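Long-range contacts in delta-1-pyrroline-5-carboxylate dehydrogenase, mitochondrial (Mus musculus, PDB 4E3X), which probably catalyses the NAD-dependent, irreversible oxidation of glutamate gamma-semialdehyde to glutamate, the second and last step of mitochondrial proline breakdown: residues E71-Q81 with K93-R104; A125-S136 with L166-A174. All blocks are in the same frame, centred on the assembly; numbering follows the deposited sequence.

Contact 1 lies toward the surface and contact 2 is buried, their centres about 28 Å apart and their nearest atoms about 14 Å apart. Contact 1 closes first along the chain: 71-81 meets 93-104 through strand pairing, a backbone N-H bonded to a cysteine sulfur and an outlying salt bridge. The helix that starts in it, 99-118, is followed by helix 121-136, which carries the first half of contact 2, so the two share no element but are neighbours in sequence. In 125-136 with 166-174 no direct hydrogen bond crosses; alanines, leucines and two phenylalanines interlock, and polar links run through water at one border.

Contact 1 of 2, residues E71-Q81 with K93-R104; sequences EEVWTSDIQYQ and KFCYADKALLNR
Ile78, Gln79 and Tyr80 pair with Cys95, Phe94 and Lys93 as antiparallel strands, Gln79 and Phe94 forming the hydrogen-bonded pair with Gln79 N to Phe94 O at 2.8 Å. The two strands, 78-83 and 89-95, make a beta hairpin at one border of a four-stranded mixed sheet in the aldehyde dehydrogenase fold. On the face with Gln79 and Phe94, Gln79 CB sits over the Phe94 ring, offset toward the rim, while its CG lies above the centre of the Tyr96 ring, 3.7 Å from the centroid. The chain bends at chi2 (-74°), laying the amide nearly parallel to the Tyr96 ring, and NE2 donates to Asp77 OD1. The hydroxyl of Tyr96 bonds Asp236, beyond the hairpin, and its side chain comes within about 6 Å (nearest atoms) of that of Lys233, an NAD-binding residue. On the other face the aliphatic part of Lys93 runs beside the Tyr80 ring, pointing the same way, and its CG touches Ile78 CG2.

Before the hairpin the chain passes beside Cys95. Thr75 N donates to Cys95 SG at 3.4 Å, and the sulfur also meets the Trp74 ring obliquely. Thr75 OG1 donates to Tyr96 O at 2.8 Å, tying the loop to the end of the second strand, and accepts from Asp77 N, which closes an ST turn. Farther along, Asp98 caps helix 99-118 through Leu101 N, and Val73 CG1 packs on Leu101 CD2 at 3.7 Å. At the outer end Arg104 and Glu71 form a salt bridge in which NH1 and NH2 both donate to the single oxygen OE1, from the same face of its carboxylate, at 3.2 and 3.3 Å.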
loop_
_atom_site.group_PDB
_atom_site.type_symbol
_atom_site.label_atom_id
_atom_site.label_comp_id
_atom_site.label_asym_id
_atom_site.label_seq_id
_atom_site.Cartn_x
_atom_site.Cartn_y
_atom_site.Cartn_z
ATOM N N GLU B 71 -28.328 -7.630 15.868
ATOM C CA GLU B 71 -29.481 -6.770 16.131
ATOM C C GLU B 71 -29.925 -6.009 14.886
ATOM O O GLU B 71 -29.111 -5.378 14.217
ATOM C CB GLU B 71 -29.176 -5.766 17.250
ATOM C CG GLU B 71 -30.366 -4.871 17.606
ATOM C CD GLU B 71 -30.051 -3.808 18.656
ATOM O OE1 GLU B 71 -28.899 -3.747 19.148
ATOM O OE2 GLU B 71 -30.971 -3.025 18.984
ATOM N N GLU B 72 -31.217 -6.067 14.585
ATOM C CA GLU B 72 -31.792 -5.273 13.507
ATOM C C GLU B 72 -32.243 -3.950 14.099
ATOM O O GLU B 72 -33.033 -3.920 15.047
ATOM C CB GLU B 72 -32.962 -6.007 12.852
ATOM C CG GLU B 72 -32.569 -7.341 12.241
ATOM C CD GLU B 72 -33.697 -8.014 11.480
ATOM O OE1 GLU B 72 -34.803 -7.443 11.413
ATOM O OE2 GLU B 72 -33.473 -9.121 10.942
ATOM N N VAL B 73 -31.710 -2.857 13.563
ATOM C CA VAL B 73 -31.925 -1.540 14.155
ATOM C C VAL B 73 -32.550 -0.584 13.145
ATOM O O VAL B 73 -32.118 -0.513 11.996
ATOM C CB VAL B 73 -30.597 -0.928 14.655
ATOM C CG1 VAL B 73 -30.857 0.352 15.425
ATOM C CG2 VAL B 73 -29.838 -1.935 15.516
ATOM N N TRP B 74 -33.560 0.155 13.590
ATOM C CA TRP B 74 -34.212 1.158 12.760
ATOM C C TRP B 74 -33.985 2.556 13.308
ATOM O O TRP B 74 -33.889 2.754 14.520
ATOM C CB TRP B 74 -35.714 0.875 12.643
ATOM C CG TRP B 74 -35.959 -0.271 11.741
ATOM C CD1 TRP B 74 -36.026 -1.592 12.088
ATOM C CD2 TRP B 74 -36.113 -0.221 10.317
ATOM N NE1 TRP B 74 -36.219 -2.364 10.971
ATOM C CE2 TRP B 74 -36.278 -1.548 9.870
ATOM C CE3 TRP B 74 -36.129 0.818 9.377
ATOM C CZ2 TRP B 74 -36.462 -1.864 8.525
ATOM C CZ3 TRP B 74 -36.312 0.502 8.039
ATOM C CH2 TRP B 74 -36.478 -0.827 7.626
ATOM N N THR B 75 -33.872 3.524 12.408
ATOM C CA THR B 75 -33.887 4.929 12.801
ATOM C C THR B 75 -35.069 5.610 12.122
ATOM O O THR B 75 -35.786 4.991 11.331
ATOM C CB THR B 75 -32.629 5.688 12.347
ATOM O OG1 THR B 75 -32.661 5.815 10.919
ATOM C CG2 THR B 75 -31.343 4.994 12.805
ATOM N N SER B 76 -35.251 6.892 12.424
ATOM C CA SER B 76 -36.325 7.688 11.834
ATOM C C SER B 76 -36.044 8.105 10.392
ATOM O O SER B 76 -36.940 8.606 9.705
ATOM C CB SER B 76 -36.546 8.957 12.658
ATOM O OG SER B 76 -35.407 9.809 12.552
ATOM N N ASP B 77 -34.808 7.934 9.939
ATOM C CA ASP B 77 -34.435 8.423 8.618
ATOM C C ASP B 77 -34.721 7.357 7.571
ATOM O O ASP B 77 -33.820 6.675 7.080
ATOM C CB ASP B 77 -32.966 8.845 8.567
ATOM C CG ASP B 77 -32.664 9.745 7.381
ATOM O OD1 ASP B 77 -33.512 9.830 6.471
ATOM O OD2 ASP B 77 -31.579 10.363 7.348
ATOM N N ILE B 78 -35.996 7.239 7.218
ATOM C CA ILE B 78 -36.463 6.220 6.294
ATOM C C ILE B 78 -36.156 6.611 4.854
ATOM O O ILE B 78 -36.380 7.754 4.452
ATOM C CB ILE B 78 -37.981 6.013 6.469
ATOM C CG1 ILE B 78 -38.286 5.533 7.894
ATOM C CG2 ILE B 78 -38.524 5.027 5.433
ATOM C CD1 ILE B 78 -37.669 4.187 8.229
ATOM N N GLN B 79 -35.647 5.652 4.082
ATOM C CA GLN B 79 -35.277 5.869 2.690
ATOM C C GLN B 79 -35.858 4.745 1.838
ATOM O O GLN B 79 -36.124 3.655 2.345
ATOM C CB GLN B 79 -33.749 5.874 2.553
ATOM C CG GLN B 79 -33.034 6.942 3.371
ATOM C CD GLN B 79 -33.205 8.331 2.789
ATOM O OE1 GLN B 79 -33.281 8.498 1.573
ATOM N NE2 GLN B 79 -33.266 9.337 3.658
ATOM N N TYR B 80 -36.058 5.012 0.551
ATOM C CA TYR B 80 -36.539 3.981 -0.361
ATOM C C TYR B 80 -35.607 3.809 -1.540
ATOM O O TYR B 80 -35.063 4.782 -2.059
ATOM C CB TYR B 80 -37.931 4.310 -0.893
ATOM C CG TYR B 80 -38.990 4.295 0.169
ATOM C CD1 TYR B 80 -39.354 5.460 0.822
ATOM C CD2 TYR B 80 -39.616 3.110 0.539
ATOM C CE1 TYR B 80 -40.326 5.454 1.810
ATOM C CE2 TYR B 80 -40.595 3.093 1.516
ATOM C CZ TYR B 80 -40.940 4.263 2.152
ATOM O OH TYR B 80 -41.907 4.239 3.133
ATOM N N GLN B 81 -35.438 2.557 -1.951
ATOM C CA GLN B 81 -34.770 2.218 -3.198
ATOM C C GLN B 81 -35.859 1.956 -4.235
ATOM O O GLN B 81 -36.814 1.214 -3.963
ATOM C CB GLN B 81 -33.905 0.973 -3.020
ATOM C CG GLN B 81 -33.151 0.578 -4.269
ATOM C CD GLN B 81 -32.502 -0.782 -4.140
ATOM O OE1 GLN B 81 -32.625 -1.445 -3.101
ATOM N NE2 GLN B 81 -31.823 -1.220 -5.196
ATOM N N LYS B 93 -37.384 -0.539 1.550
ATOM C CA LYS B 93 -37.479 0.542 2.517
ATOM C C LYS B 93 -36.372 0.283 3.516
ATOM O O LYS B 93 -36.300 -0.796 4.097
ATOM C CB LYS B 93 -38.832 0.513 3.227
ATOM C CG LYS B 93 -38.985 1.627 4.255
ATOM C CD LYS B 93 -40.396 1.740 4.802
ATOM C CE LYS B 93 -40.709 0.629 5.763
ATOM N NZ LYS B 93 -42.025 0.860 6.438
ATOM N N PHE B 94 -35.487 1.254 3.695
ATOM C CA PHE B 94 -34.362 1.074 4.599
ATOM C C PHE B 94 -34.213 2.338 5.422
ATOM O O PHE B 94 -35.071 3.212 5.362
ATOM C CB PHE B 94 -33.079 0.666 3.838
ATOM C CG PHE B 94 -32.546 1.713 2.890
ATOM C CD1 PHE B 94 -31.482 2.518 3.268
ATOM C CD2 PHE B 94 -33.066 1.859 1.608
ATOM C CE1 PHE B 94 -30.966 3.469 2.405
ATOM C CE2 PHE B 94 -32.556 2.813 0.730
ATOM C CZ PHE B 94 -31.498 3.616 1.129
ATOM N N CYS B 95 -33.156 2.430 6.212
ATOM C CA CYS B 95 -32.941 3.646 6.974
ATOM C C CYS B 95 -31.468 3.988 7.064
ATOM O O CYS B 95 -30.600 3.128 6.938
ATOM C CB CYS B 95 -33.546 3.542 8.378
ATOM S SG CYS B 95 -32.778 2.308 9.450
ATOM N N TYR B 96 -31.193 5.262 7.286
ATOM C CA TYR B 96 -29.830 5.704 7.484
ATOM C C TYR B 96 -29.453 5.591 8.958
ATOM O O TYR B 96 -30.158 6.123 9.814
ATOM C CB TYR B 96 -29.692 7.166 7.070
ATOM C CG TYR B 96 -29.604 7.464 5.580
ATOM C CD1 TYR B 96 -29.286 6.487 4.641
ATOM C CD2 TYR B 96 -29.793 8.762 5.127
ATOM C CE1 TYR B 96 -29.174 6.813 3.282
ATOM C CE2 TYR B 96 -29.689 9.089 3.801
ATOM C CZ TYR B 96 -29.381 8.123 2.880
ATOM O OH TYR B 96 -29.279 8.495 1.555
ATOM N N ALA B 97 -28.329 4.939 9.245
ATOM C CA ALA B 97 -27.798 4.883 10.602
ATOM C C ALA B 97 -27.498 6.305 11.056
ATOM O O ALA B 97 -26.937 7.089 10.284
ATOM C CB ALA B 97 -26.535 4.043 10.639
ATOM N N ASP B 98 -27.890 6.652 12.280
ATOM C CA ASP B 98 -27.491 7.939 12.847
ATOM C C ASP B 98 -26.068 7.845 13.405
ATOM O O ASP B 98 -25.472 6.761 13.439
ATOM C CB ASP B 98 -28.498 8.489 13.884
ATOM C CG ASP B 98 -28.849 7.494 14.977
ATOM O OD1 ASP B 98 -28.138 6.497 15.159
ATOM O OD2 ASP B 98 -29.857 7.727 15.676
ATOM N N LYS B 99 -25.507 8.978 13.807
ATOM C CA LYS B 99 -24.139 8.966 14.320
ATOM C C LYS B 99 -24.000 8.085 15.562
ATOM O O LYS B 99 -23.012 7.376 15.720
ATOM C CB LYS B 99 -23.623 10.390 14.546
ATOM C CG LYS B 99 -23.631 11.193 13.259
ATOM C CD LYS B 99 -22.985 12.568 13.382
ATOM C CE LYS B 99 -21.471 12.502 13.279
ATOM N NZ LYS B 99 -20.866 13.852 13.467
ATOM N N ALA B 100 -25.003 8.110 16.431
ATOM C CA ALA B 100 -24.991 7.228 17.596
ATOM C C ALA B 100 -24.893 5.755 17.195
ATOM O O ALA B 100 -24.116 4.992 17.784
ATOM C CB ALA B 100 -26.230 7.458 18.442
ATOM N N LEU B 101 -25.683 5.346 16.207
ATOM C CA LEU B 101 -25.687 3.947 15.803
ATOM C C LEU B 101 -24.360 3.570 15.155
ATOM O O LEU B 101 -23.845 2.479 15.378
ATOM C CB LEU B 101 -26.865 3.633 14.870
ATOM C CG LEU B 101 -26.959 2.178 14.409
ATOM C CD1 LEU B 101 -27.056 1.248 15.616
ATOM C CD2 LEU B 101 -28.158 2.016 13.505
ATOM N N LEU B 102 -23.808 4.474 14.356
ATOM C CA LEU B 102 -22.517 4.215 13.743
ATOM C C LEU B 102 -21.440 4.032 14.809
ATOM O O LEU B 102 -20.612 3.131 14.717
ATOM C CB LEU B 102 -22.151 5.338 12.778
ATOM C CG LEU B 102 -22.995 5.420 11.502
ATOM C CD1 LEU B 102 -22.625 6.666 10.725
ATOM C CD2 LEU B 102 -22.843 4.168 10.628
ATOM N N ASN B 103 -21.453 4.883 15.826
ATOM C CA ASN B 103 -20.475 4.741 16.889
ATOM C C ASN B 103 -20.677 3.465 17.710
ATOM O O ASN B 103 -19.709 2.830 18.128
ATOM C CB ASN B 103 -20.432 6.001 17.759
ATOM C CG ASN B 103 -19.627 7.128 17.105
ATOM O OD1 ASN B 103 -20.106 8.252 16.941
ATOM N ND2 ASN B 103 -18.405 6.813 16.706
ATOM N N ARG B 104 -21.932 3.083 17.928
ATOM C CA ARG B 104 -22.234 1.816 18.580
ATOM C C ARG B 104 -21.695 0.651 17.759
ATOM O O ARG B 104 -21.154 -0.317 18.306
ATOM C CB ARG B 104 -23.738 1.654 18.740
ATOM C CG ARG B 104 -24.098 0.382 19.446
ATOM C CD ARG B 104 -25.261 0.613 20.369
ATOM N NE ARG B 104 -26.528 0.552 19.654
ATOM C CZ ARG B 104 -27.107 -0.584 19.291
ATOM N NH1 ARG B 104 -26.507 -1.735 19.544
ATOM N NH2 ARG B 104 -28.276 -0.570 18.669
#

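Contact 2 of 2, residues A125-S136 with L166-A174; sequences AQVFLKAADMLS and LIDFFRFNA
Phe170 pushes its ring into a hollow on helix 121-136 walled by Phe128, Ala131, Ala132 and Leu135, a knob-into-hole fit between helices whose short axes run nearly antiparallel (152°) and come within 8.3 Å. The edge of Phe128 is turned to the Phe170 face, CD2 over its centre, in a T-shaped pair with centroids 5.3 Å apart and planes at 73°. Ala131 CB and Leu135 CD1 approach the same ring obliquely, while Leu166 CD1, from Phe170's own helix, lies over its opposite face. With an alanine in place of Phe170, the hollow between Phe128, Ala131, Ala132 and Leu135 would probably be left unfilled and the Phe128 edge without its ring.

At the far end the contact is methyl on methyl, Ala125 CB meeting Ala174 CB at 3.9 Å, and Leu129 CD2 leans on the same Ala174 methyl. Helix 121-136 thus packs on helix 155-180 in the aldehyde dehydrogenase fold, and helices 213-225 and 239-251 both touch Phe128 and Leu166. At the other end Ile167 CG1 nestles against Leu135 CB at 3.6 Å, its CD1 reaching the Ser136 backbone, and the Leu135 and Leu166 side chains cross at about a right angle, CD1 of the former touching CD2 of the latter.

Along one border Arg171 runs extended from CG to NE, its CG on Ala132 CB at 3.7 Å. Ile167 CG2 lies over one face of its guanidinium, and NH1 makes a salt bridge to Glu35, which also bonds the Ser136 hydroxyl. A water in the guanidinium plane joins Arg171 NE, 2.9 Å from its oxygen, to Leu129 O.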
loop_
_atom_site.group_PDB
_atom_site.type_symbol
_atom_site.label_atom_id
_atom_site.label_comp_id
_atom_site.label_asym_id
_atom_site.label_seq_id
_atom_site.Cartn_x
_atom_site.Cartn_y
_atom_site.Cartn_z
ATOM N N ALA B 125 -11.451 -17.994 5.627
ATOM C CA ALA B 125 -11.651 -18.258 4.204
ATOM C C ALA B 125 -12.864 -19.156 3.960
ATOM O O ALA B 125 -13.575 -18.999 2.967
ATOM C CB ALA B 125 -10.394 -18.863 3.586
ATOM N N GLN B 126 -13.111 -20.082 4.882
ATOM C CA GLN B 126 -14.226 -21.010 4.748
ATOM C C GLN B 126 -15.579 -20.301 4.669
ATOM O O GLN B 126 -16.471 -20.746 3.944
ATOM C CB GLN B 126 -14.211 -22.018 5.898
ATOM N N VAL B 127 -15.734 -19.208 5.415
ATOM C CA VAL B 127 -16.958 -18.421 5.345
ATOM C C VAL B 127 -17.199 -17.963 3.910
ATOM O O VAL B 127 -18.294 -18.105 3.368
ATOM C CB VAL B 127 -16.872 -17.187 6.263
ATOM C CG1 VAL B 127 -18.065 -16.255 6.039
ATOM C CG2 VAL B 127 -16.782 -17.626 7.716
ATOM N N PHE B 128 -16.154 -17.439 3.282
ATOM C CA PHE B 128 -16.283 -16.889 1.938
ATOM C C PHE B 128 -16.452 -17.968 0.877
ATOM O O PHE B 128 -17.203 -17.778 -0.077
ATOM C CB PHE B 128 -15.134 -15.924 1.660
ATOM C CG PHE B 128 -15.195 -14.725 2.529
ATOM C CD1 PHE B 128 -14.519 -14.691 3.738
ATOM C CD2 PHE B 128 -16.000 -13.656 2.181
ATOM C CE1 PHE B 128 -14.622 -13.594 4.570
ATOM C CE2 PHE B 128 -16.110 -12.567 3.001
ATOM C CZ PHE B 128 -15.418 -12.531 4.198
ATOM N N LEU B 129 -15.812 -19.118 1.073
ATOM C CA LEU B 129 -15.997 -20.244 0.165
ATOM C C LEU B 129 -17.417 -20.808 0.260
ATOM O O LEU B 129 -18.021 -21.184 -0.754
ATOM C CB LEU B 129 -14.967 -21.329 0.463
ATOM C CG LEU B 129 -13.528 -20.909 0.154
ATOM C CD1 LEU B 129 -12.547 -21.907 0.749
ATOM C CD2 LEU B 129 -13.327 -20.758 -1.361
ATOM N N LYS B 130 -17.953 -20.869 1.476
ATOM C CA LYS B 130 -19.335 -21.310 1.671
ATOM C C LYS B 130 -20.313 -20.317 1.044
ATOM O O LYS B 130 -21.278 -20.707 0.374
ATOM C CB LYS B 130 -19.638 -21.488 3.160
ATOM N N ALA B 131 -20.056 -19.028 1.250
ATOM C CA ALA B 131 -20.891 -17.994 0.640
ATOM C C ALA B 131 -20.869 -18.101 -0.886
ATOM O O ALA B 131 -21.908 -17.987 -1.540
ATOM C CB ALA B 131 -20.439 -16.616 1.092
ATOM N N ALA B 132 -19.685 -18.323 -1.448
ATOM C CA ALA B 132 -19.552 -18.467 -2.899
ATOM C C ALA B 132 -20.360 -19.649 -3.424
ATOM O O ALA B 132 -20.984 -19.559 -4.473
ATOM C CB ALA B 132 -18.095 -18.608 -3.290
ATOM N N ASP B 133 -20.344 -20.753 -2.689
ATOM C CA ASP B 133 -21.086 -21.943 -3.077
ATOM C C ASP B 133 -22.591 -21.674 -3.061
ATOM O O ASP B 133 -23.321 -22.103 -3.961
ATOM C CB ASP B 133 -20.717 -23.097 -2.136
ATOM C CG ASP B 133 -21.383 -24.406 -2.514
ATOM O OD1 ASP B 133 -20.838 -25.126 -3.378
ATOM O OD2 ASP B 133 -22.433 -24.730 -1.923
ATOM N N MET B 134 -23.055 -20.944 -2.049
ATOM C CA MET B 134 -24.468 -20.580 -1.964
ATOM C C MET B 134 -24.876 -19.673 -3.122
ATOM O O MET B 134 -25.922 -19.860 -3.737
ATOM C CB MET B 134 -24.753 -19.894 -0.632
ATOM C CG MET B 134 -24.528 -20.802 0.575
ATOM S SD MET B 134 -24.475 -19.898 2.140
ATOM C CE MET B 134 -26.177 -19.360 2.246
ATOM N N LEU B 135 -24.040 -18.685 -3.420
ATOM C CA LEU B 135 -24.287 -17.768 -4.530
ATOM C C LEU B 135 -24.293 -18.498 -5.868
ATOM O O LEU B 135 -25.070 -18.152 -6.755
ATOM C CB LEU B 135 -23.233 -16.662 -4.546
ATOM C CG LEU B 135 -23.355 -15.613 -3.443
ATOM C CD1 LEU B 135 -22.028 -14.884 -3.252
ATOM C CD2 LEU B 135 -24.472 -14.629 -3.763
ATOM N N SER B 136 -23.423 -19.496 -6.016
ATOM C CA SER B 136 -23.325 -20.254 -7.259
ATOM C C SER B 136 -24.601 -21.041 -7.507
ATOM O O SER B 136 -25.103 -21.106 -8.636
ATOM C CB SER B 136 -22.121 -21.202 -7.210
ATOM O OG SER B 136 -22.058 -22.019 -8.360
ATOM N N LEU B 166 -18.767 -11.694 -8.090
ATOM C CA LEU B 166 -18.825 -11.777 -6.634
ATOM C C LEU B 166 -18.305 -13.128 -6.139
ATOM O O LEU B 166 -17.483 -13.208 -5.222
ATOM C CB LEU B 166 -20.261 -11.551 -6.160
ATOM C CG LEU B 166 -20.442 -11.658 -4.646
ATOM C CD1 LEU B 166 -19.467 -10.747 -3.919
ATOM C CD2 LEU B 166 -21.874 -11.308 -4.280
ATOM N N ILE B 167 -18.783 -14.190 -6.771
ATOM C CA ILE B 167 -18.314 -15.531 -6.467
ATOM C C ILE B 167 -16.796 -15.633 -6.661
ATOM O O ILE B 167 -16.081 -16.170 -5.804
ATOM C CB ILE B 167 -19.041 -16.567 -7.346
ATOM C CG1 ILE B 167 -20.506 -16.708 -6.911
ATOM C CG2 ILE B 167 -18.348 -17.918 -7.299
ATOM C CD1 ILE B 167 -21.375 -17.381 -7.972
ATOM N N ASP B 168 -16.300 -15.085 -7.767
ATOM C CA ASP B 168 -14.863 -15.117 -8.040
ATOM C C ASP B 168 -14.052 -14.322 -7.008
ATOM O O ASP B 168 -12.985 -14.769 -6.587
ATOM C CB ASP B 168 -14.548 -14.605 -9.447
ATOM C CG ASP B 168 -14.974 -15.574 -10.555
ATOM O OD1 ASP B 168 -15.300 -16.738 -10.263
ATOM O OD2 ASP B 168 -14.959 -15.156 -11.736
ATOM N N PHE B 169 -14.526 -13.140 -6.611
ATOM C CA PHE B 169 -13.838 -12.399 -5.550
ATOM C C PHE B 169 -13.716 -13.282 -4.311
ATOM O O PHE B 169 -12.643 -13.393 -3.718
ATOM C CB PHE B 169 -14.610 -11.140 -5.136
ATOM C CG PHE B 169 -14.368 -9.937 -6.010
ATOM C CD1 PHE B 169 -13.088 -9.554 -6.379
ATOM C CD2 PHE B 169 -15.440 -9.156 -6.422
ATOM C CE1 PHE B 169 -12.887 -8.419 -7.171
ATOM C CE2 PHE B 169 -15.248 -8.019 -7.202
ATOM C CZ PHE B 169 -13.971 -7.655 -7.581
ATOM N N PHE B 170 -14.823 -13.898 -3.903
ATOM C CA PHE B 170 -14.814 -14.696 -2.685
ATOM C C PHE B 170 -13.867 -15.894 -2.801
ATOM O O PHE B 170 -13.090 -16.163 -1.879
ATOM C CB PHE B 170 -16.229 -15.153 -2.323
ATOM C CG PHE B 170 -17.095 -14.074 -1.733
ATOM C CD1 PHE B 170 -16.615 -12.785 -1.530
ATOM C CD2 PHE B 170 -18.403 -14.359 -1.377
ATOM C CE1 PHE B 170 -17.428 -11.804 -0.974
ATOM C CE2 PHE B 170 -19.215 -13.385 -0.819
ATOM C CZ PHE B 170 -18.729 -12.103 -0.623
ATOM N N ARG B 171 -13.900 -16.598 -3.929
ATOM C CA ARG B 171 -13.050 -17.786 -4.087
ATOM C C ARG B 171 -11.576 -17.442 -4.291
ATOM O O ARG B 171 -10.702 -18.020 -3.641
ATOM C CB ARG B 171 -13.533 -18.701 -5.214
ATOM C CG ARG B 171 -14.904 -19.297 -4.993
ATOM C CD ARG B 171 -15.017 -20.646 -5.696
ATOM N NE ARG B 171 -16.383 -21.175 -5.701
ATOM C CZ ARG B 171 -17.188 -21.162 -6.765
ATOM N NH1 ARG B 171 -16.774 -20.639 -7.917
ATOM N NH2 ARG B 171 -18.416 -21.656 -6.673
ATOM N N PHE B 172 -11.296 -16.513 -5.199
ATOM C CA PHE B 172 -9.913 -16.139 -5.476
ATOM C C PHE B 172 -9.249 -15.431 -4.298
ATOM O O PHE B 172 -8.094 -15.720 -3.983
ATOM C CB PHE B 172 -9.806 -15.308 -6.752
ATOM C CG PHE B 172 -9.837 -16.135 -8.007
ATOM C CD1 PHE B 172 -8.658 -16.570 -8.605
ATOM C CD2 PHE B 172 -11.044 -16.502 -8.579
ATOM C CE1 PHE B 172 -8.687 -17.348 -9.763
ATOM C CE2 PHE B 172 -11.076 -17.280 -9.731
ATOM C CZ PHE B 172 -9.898 -17.691 -10.326
ATOM N N ASN B 173 -9.948 -14.515 -3.635
ATOM C CA ASN B 173 -9.354 -13.884 -2.456
ATOM C C ASN B 173 -9.088 -14.911 -1.350
ATOM O O ASN B 173 -8.075 -14.836 -0.664
ATOM C CB ASN B 173 -10.190 -12.723 -1.934
ATOM C CG ASN B 173 -9.999 -11.467 -2.748
ATOM O OD1 ASN B 173 -8.897 -11.194 -3.234
ATOM N ND2 ASN B 173 -11.067 -10.685 -2.894
ATOM N N ALA B 174 -9.983 -15.889 -1.187
ATOM C CA ALA B 174 -9.723 -16.973 -0.240
ATOM C C ALA B 174 -8.439 -17.722 -0.604
ATOM O O ALA B 174 -7.606 -17.992 0.261
ATOM C CB ALA B 174 -10.897 -17.929 -0.179
HETATM O O HOH W 1 -16.780 -22.226 -3.079
HETATM O O HOH W 2 -19.197 -24.117 -5.393
#